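Local structure of ubiquitin-conjugating ligase MGC351130 (Homo sapiens, 1YRV) at residues 59-72 against 127-139. The protein catalyses the covalent attachment of ubiquitin to other proteins, as an E2 conjugating enzyme that accepts activated ubiquitin from E1 as a thioester. Residues are numbered along the deposited sequence; the frame is centred on the assembly and turned at random.
Sequences IEGLQNSVWQGLVF and ILLALQVMLSNPV
Leu135 lays its CB over one face of the Phe72 ring in a CH-pi contact, 4.0 Å from the centroid and 19° off the ring normal, while Ser136 OG sits at the ring edge, in plane. The Trp67 indole takes Leu135 O over one face, toward the rim; this carbonyl also accepts a hydrogen bond from His97, whose ring meets the indole. Pro138 approaches Trp67 obliquely, its CG 3.2 Å from CH2. Ser136 OG also bridges the segments: it receives Leu62 N at 2.9 Å in a fairly straight bond (158°) and donates to Gln132 O, four residues earlier. Leu62 CG, anti to the backbone N (chi1 -156°), forks over Gln132 and Asn137, with CD1 against Gln132 CG and CD2 reaching Asn137 ND2 at 3.6 Å. Gln132 is extended as far as CD, and its NE2 donates to Glu60 O at 3.2 Å, bent and tilted from both the Glu60 carbonyl plane and its own amide plane. Ile59 packs CG2 on Gln132 CB and CD1 on Leu131 CB. A water links Val66 N to Ser136 O. Leu135 lies about 8 Å, side chain to side chain, from Cys108, the predicted thioester cysteine. The contact joins the turn-rich connection between strands 54-60 and 71-77 to the C-terminal part of helix 124-135, an arrangement characteristic of the UBC core fold of E2 enzymes, the part of the longer protein present here.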
loop_
_atom_site.group_PDB
_atom_site.type_symbol
_atom_site.label_atom_id
_atom_site.label_comp_id
_atom_site.label_asym_id
_atom_site.label_seq_id
_atom_site.Cartn_x
_atom_site.Cartn_y
_atom_site.Cartn_z
ATOM N N ILE A 59 4.482 -6.320 -0.557
ATOM C CA ILE A 59 4.418 -6.410 0.887
ATOM C C ILE A 59 3.897 -7.774 1.307
ATOM O O ILE A 59 2.817 -8.175 0.891
ATOM C CB ILE A 59 3.500 -5.342 1.474
ATOM C CG1 ILE A 59 3.889 -3.960 0.961
ATOM C CG2 ILE A 59 3.639 -5.327 2.990
ATOM C CD1 ILE A 59 2.908 -2.869 1.374
ATOM N N GLU A 60 4.678 -8.501 2.102
ATOM C CA GLU A 60 4.246 -9.826 2.541
ATOM C C GLU A 60 3.099 -9.730 3.545
ATOM O O GLU A 60 3.007 -8.768 4.330
ATOM C CB GLU A 60 5.415 -10.600 3.149
ATOM C CG GLU A 60 6.465 -11.012 2.127
ATOM C CD GLU A 60 7.658 -11.765 2.750
ATOM O OE1 GLU A 60 7.737 -11.821 4.006
ATOM O OE2 GLU A 60 8.517 -12.286 1.983
ATOM N N GLY A 61 2.209 -10.722 3.484
ATOM C CA GLY A 61 1.066 -10.764 4.376
ATOM C C GLY A 61 1.517 -10.753 5.819
ATOM O O GLY A 61 2.483 -11.405 6.174
ATOM N N LEU A 62 0.822 -10.008 6.662
ATOM C CA LEU A 62 1.212 -9.940 8.060
ATOM C C LEU A 62 1.230 -11.326 8.701
ATOM O O LEU A 62 0.639 -12.295 8.187
ATOM C CB LEU A 62 0.252 -9.040 8.829
ATOM C CG LEU A 62 0.792 -8.404 10.095
ATOM C CD1 LEU A 62 2.001 -7.604 9.742
ATOM C CD2 LEU A 62 -0.272 -7.547 10.750
ATOM N N GLN A 63 1.910 -11.413 9.838
ATOM C CA GLN A 63 2.001 -12.674 10.562
ATOM C C GLN A 63 0.752 -12.979 11.339
ATOM O O GLN A 63 0.173 -12.105 11.985
ATOM C CB GLN A 63 3.199 -12.668 11.512
ATOM C CG GLN A 63 4.492 -12.850 10.780
ATOM C CD GLN A 63 4.325 -13.830 9.632
ATOM O OE1 GLN A 63 3.763 -13.481 8.588
ATOM N NE2 GLN A 63 4.772 -15.073 9.829
ATOM N N ASN A 64 0.352 -14.241 11.272
ATOM C CA ASN A 64 -0.823 -14.714 11.972
ATOM C C ASN A 64 -2.070 -13.981 11.459
ATOM O O ASN A 64 -2.991 -13.661 12.209
ATOM C CB ASN A 64 -0.648 -14.536 13.501
ATOM C CG ASN A 64 0.587 -15.271 14.060
ATOM O OD1 ASN A 64 1.640 -14.663 14.277
ATOM N ND2 ASN A 64 0.455 -16.580 14.282
ATOM N N SER A 65 -2.087 -13.708 10.163
ATOM C CA SER A 65 -3.221 -13.039 9.553
ATOM C C SER A 65 -3.684 -13.914 8.389
ATOM O O SER A 65 -2.952 -14.796 7.905
ATOM C CB SER A 65 -2.821 -11.642 9.027
ATOM O OG SER A 65 -1.930 -11.742 7.924
ATOM N N VAL A 66 -4.900 -13.652 7.939
ATOM C CA VAL A 66 -5.451 -14.388 6.825
ATOM C C VAL A 66 -4.521 -14.427 5.609
ATOM O O VAL A 66 -4.509 -15.414 4.861
ATOM C CB VAL A 66 -6.776 -13.800 6.402
ATOM C CG1 VAL A 66 -7.427 -14.721 5.408
ATOM C CG2 VAL A 66 -7.656 -13.604 7.620
ATOM N N TRP A 67 -3.727 -13.373 5.425
ATOM C CA TRP A 67 -2.810 -13.295 4.293
ATOM C C TRP A 67 -1.421 -13.823 4.568
ATOM O O TRP A 67 -0.487 -13.486 3.840
ATOM C CB TRP A 67 -2.686 -11.856 3.789
ATOM C CG TRP A 67 -3.928 -11.374 3.133
ATOM C CD1 TRP A 67 -4.202 -11.316 1.783
ATOM C CD2 TRP A 67 -5.103 -10.935 3.801
ATOM N NE1 TRP A 67 -5.487 -10.867 1.589
ATOM C CE2 TRP A 67 -6.056 -10.628 2.808
ATOM C CE3 TRP A 67 -5.445 -10.772 5.154
ATOM C CZ2 TRP A 67 -7.327 -10.170 3.120
ATOM C CZ3 TRP A 67 -6.724 -10.313 5.468
ATOM C CH2 TRP A 67 -7.647 -10.017 4.446
ATOM N N GLN A 68 -1.277 -14.640 5.605
ATOM C CA GLN A 68 0.027 -15.205 5.919
ATOM C C GLN A 68 0.526 -16.028 4.743
ATOM O O GLN A 68 -0.146 -16.949 4.286
ATOM C CB GLN A 68 -0.048 -16.070 7.179
ATOM C CG GLN A 68 0.189 -15.288 8.463
ATOM C CD GLN A 68 0.978 -16.076 9.493
ATOM O OE1 GLN A 68 0.469 -17.015 10.100
ATOM N NE2 GLN A 68 2.233 -15.701 9.684
ATOM N N GLY A 69 1.706 -15.680 4.243
ATOM C CA GLY A 69 2.264 -16.397 3.115
ATOM C C GLY A 69 1.930 -15.742 1.787
ATOM O O GLY A 69 2.453 -16.125 0.741
ATOM N N LEU A 70 1.051 -14.750 1.822
ATOM C CA LEU A 70 0.661 -14.045 0.615
ATOM C C LEU A 70 1.494 -12.764 0.417
ATOM O O LEU A 70 2.240 -12.343 1.312
ATOM C CB LEU A 70 -0.834 -13.734 0.686
ATOM C CG LEU A 70 -1.654 -15.025 0.539
ATOM C CD1 LEU A 70 -3.090 -14.869 1.035
ATOM C CD2 LEU A 70 -1.631 -15.411 -0.916
ATOM N N VAL A 71 1.354 -12.143 -0.752
ATOM C CA VAL A 71 2.113 -10.938 -1.066
ATOM C C VAL A 71 1.277 -9.887 -1.785
ATOM O O VAL A 71 0.692 -10.167 -2.824
ATOM C CB VAL A 71 3.333 -11.284 -1.948
ATOM C CG1 VAL A 71 4.113 -10.024 -2.296
ATOM C CG2 VAL A 71 4.242 -12.253 -1.199
ATOM N N PHE A 72 1.222 -8.677 -1.235
ATOM C CA PHE A 72 0.460 -7.604 -1.864
ATOM C C PHE A 72 1.382 -6.904 -2.858
ATOM O O PHE A 72 2.433 -6.367 -2.486
ATOM C CB PHE A 72 -0.038 -6.604 -0.814
ATOM C CG PHE A 72 -0.807 -7.235 0.336
ATOM C CD1 PHE A 72 -2.064 -7.806 0.146
ATOM C CD2 PHE A 72 -0.295 -7.203 1.623
ATOM C CE1 PHE A 72 -2.809 -8.324 1.242
ATOM C CE2 PHE A 72 -1.031 -7.712 2.715
ATOM C CZ PHE A 72 -2.291 -8.276 2.517
ATOM N N ILE A 127 4.343 4.455 5.399
ATOM C CA ILE A 127 3.311 4.040 4.473
ATOM C C ILE A 127 3.398 2.545 4.188
ATOM O O ILE A 127 2.387 1.858 4.123
ATOM C CB ILE A 127 3.470 4.801 3.163
ATOM C CG1 ILE A 127 3.450 6.323 3.461
ATOM C CG2 ILE A 127 2.448 4.287 2.171
ATOM C CD1 ILE A 127 3.679 7.182 2.251
ATOM N N LEU A 128 4.609 2.044 4.020
ATOM C CA LEU A 128 4.777 0.637 3.712
ATOM C C LEU A 128 4.418 -0.234 4.928
ATOM O O LEU A 128 3.664 -1.193 4.786
ATOM C CB LEU A 128 6.205 0.385 3.206
ATOM C CG LEU A 128 6.583 1.075 1.873
ATOM C CD1 LEU A 128 8.030 0.754 1.388
ATOM C CD2 LEU A 128 5.586 0.582 0.809
ATOM N N LEU A 129 4.919 0.108 6.117
ATOM C CA LEU A 129 4.593 -0.670 7.305
ATOM C C LEU A 129 3.116 -0.518 7.598
ATOM O O LEU A 129 2.440 -1.507 7.878
ATOM C CB LEU A 129 5.406 -0.216 8.532
ATOM C CG LEU A 129 6.950 -0.196 8.398
ATOM C CD1 LEU A 129 7.559 0.428 9.628
ATOM C CD2 LEU A 129 7.511 -1.623 8.176
ATOM N N ALA A 130 2.581 0.699 7.527
ATOM C CA ALA A 130 1.154 0.844 7.819
ATOM C C ALA A 130 0.320 -0.012 6.870
ATOM O O ALA A 130 -0.607 -0.715 7.311
ATOM C CB ALA A 130 0.699 2.325 7.743
ATOM N N LEU A 131 0.639 0.040 5.577
ATOM C CA LEU A 131 -0.078 -0.759 4.563
ATOM C C LEU A 131 -0.083 -2.236 4.938
ATOM O O LEU A 131 -1.116 -2.899 4.906
ATOM C CB LEU A 131 0.592 -0.599 3.190
ATOM C CG LEU A 131 -0.092 0.225 2.078
ATOM C CD1 LEU A 131 -0.857 1.358 2.644
ATOM C CD2 LEU A 131 0.973 0.709 1.111
ATOM N N GLN A 132 1.087 -2.749 5.271
ATOM C CA GLN A 132 1.204 -4.140 5.663
ATOM C C GLN A 132 0.219 -4.507 6.756
ATOM O O GLN A 132 -0.542 -5.437 6.599
ATOM C CB GLN A 132 2.624 -4.426 6.133
ATOM C CG GLN A 132 2.824 -5.851 6.530
ATOM C CD GLN A 132 4.279 -6.164 6.864
ATOM O OE1 GLN A 132 4.788 -5.783 7.918
ATOM N NE2 GLN A 132 4.962 -6.834 5.945
ATOM N N VAL A 133 0.209 -3.758 7.850
ATOM C CA VAL A 133 -0.700 -4.077 8.933
ATOM C C VAL A 133 -2.165 -3.933 8.588
ATOM O O VAL A 133 -2.968 -4.824 8.881
ATOM C CB VAL A 133 -0.434 -3.217 10.148
ATOM C CG1 VAL A 133 -1.409 -3.588 11.260
ATOM C CG2 VAL A 133 1.016 -3.413 10.599
ATOM N N MET A 134 -2.514 -2.814 7.969
ATOM C CA MET A 134 -3.883 -2.541 7.604
ATOM C C MET A 134 -4.407 -3.531 6.585
ATOM O O MET A 134 -5.469 -4.089 6.769
ATOM C CB MET A 134 -4.007 -1.106 7.062
ATOM C CG MET A 134 -3.475 0.002 8.001
ATOM S SD MET A 134 -4.088 1.750 7.665
ATOM C CE MET A 134 -3.203 2.689 9.090
ATOM N N LEU A 135 -3.665 -3.764 5.515
ATOM C CA LEU A 135 -4.157 -4.686 4.504
ATOM C C LEU A 135 -4.263 -6.141 5.023
ATOM O O LEU A 135 -4.926 -6.998 4.403
ATOM C CB LEU A 135 -3.287 -4.608 3.243
ATOM C CG LEU A 135 -3.585 -3.387 2.358
ATOM C CD1 LEU A 135 -2.390 -3.072 1.465
ATOM C CD2 LEU A 135 -4.847 -3.614 1.514
ATOM N N SER A 136 -3.640 -6.414 6.166
ATOM C CA SER A 136 -3.713 -7.744 6.761
ATOM C C SER A 136 -4.775 -7.803 7.855
ATOM O O SER A 136 -4.932 -8.828 8.504
ATOM C CB SER A 136 -2.367 -8.135 7.352
ATOM O OG SER A 136 -1.395 -8.155 6.342
ATOM N N ASN A 137 -5.497 -6.705 8.047
ATOM C CA ASN A 137 -6.522 -6.623 9.065
ATOM C C ASN A 137 -7.659 -5.771 8.584
ATOM O O ASN A 137 -7.784 -4.612 8.959
ATOM C CB ASN A 137 -5.959 -6.028 10.354
ATOM C CG ASN A 137 -4.862 -6.886 10.943
ATOM O OD1 ASN A 137 -5.087 -8.055 11.273
ATOM N ND2 ASN A 137 -3.662 -6.327 11.052
ATOM N N PRO A 138 -8.503 -6.336 7.726
ATOM C CA PRO A 138 -9.669 -5.658 7.162
ATOM C C PRO A 138 -10.612 -5.005 8.194
ATOM O O PRO A 138 -10.727 -5.434 9.347
ATOM C CB PRO A 138 -10.348 -6.777 6.379
ATOM C CG PRO A 138 -9.187 -7.594 5.905
ATOM C CD PRO A 138 -8.346 -7.684 7.143
ATOM N N VAL A 139 -11.282 -3.955 7.743
ATOM C CA VAL A 139 -12.235 -3.219 8.553
ATOM C C VAL A 139 -13.583 -3.774 8.129
ATOM O O VAL A 139 -14.231 -3.234 7.220
ATOM C CB VAL A 139 -12.201 -1.702 8.216
ATOM C CG1 VAL A 139 -13.191 -0.937 9.080
ATOM C CG2 VAL A 139 -10.795 -1.162 8.388
HETATM O O HOH W 1 -5.836 -11.538 9.276
#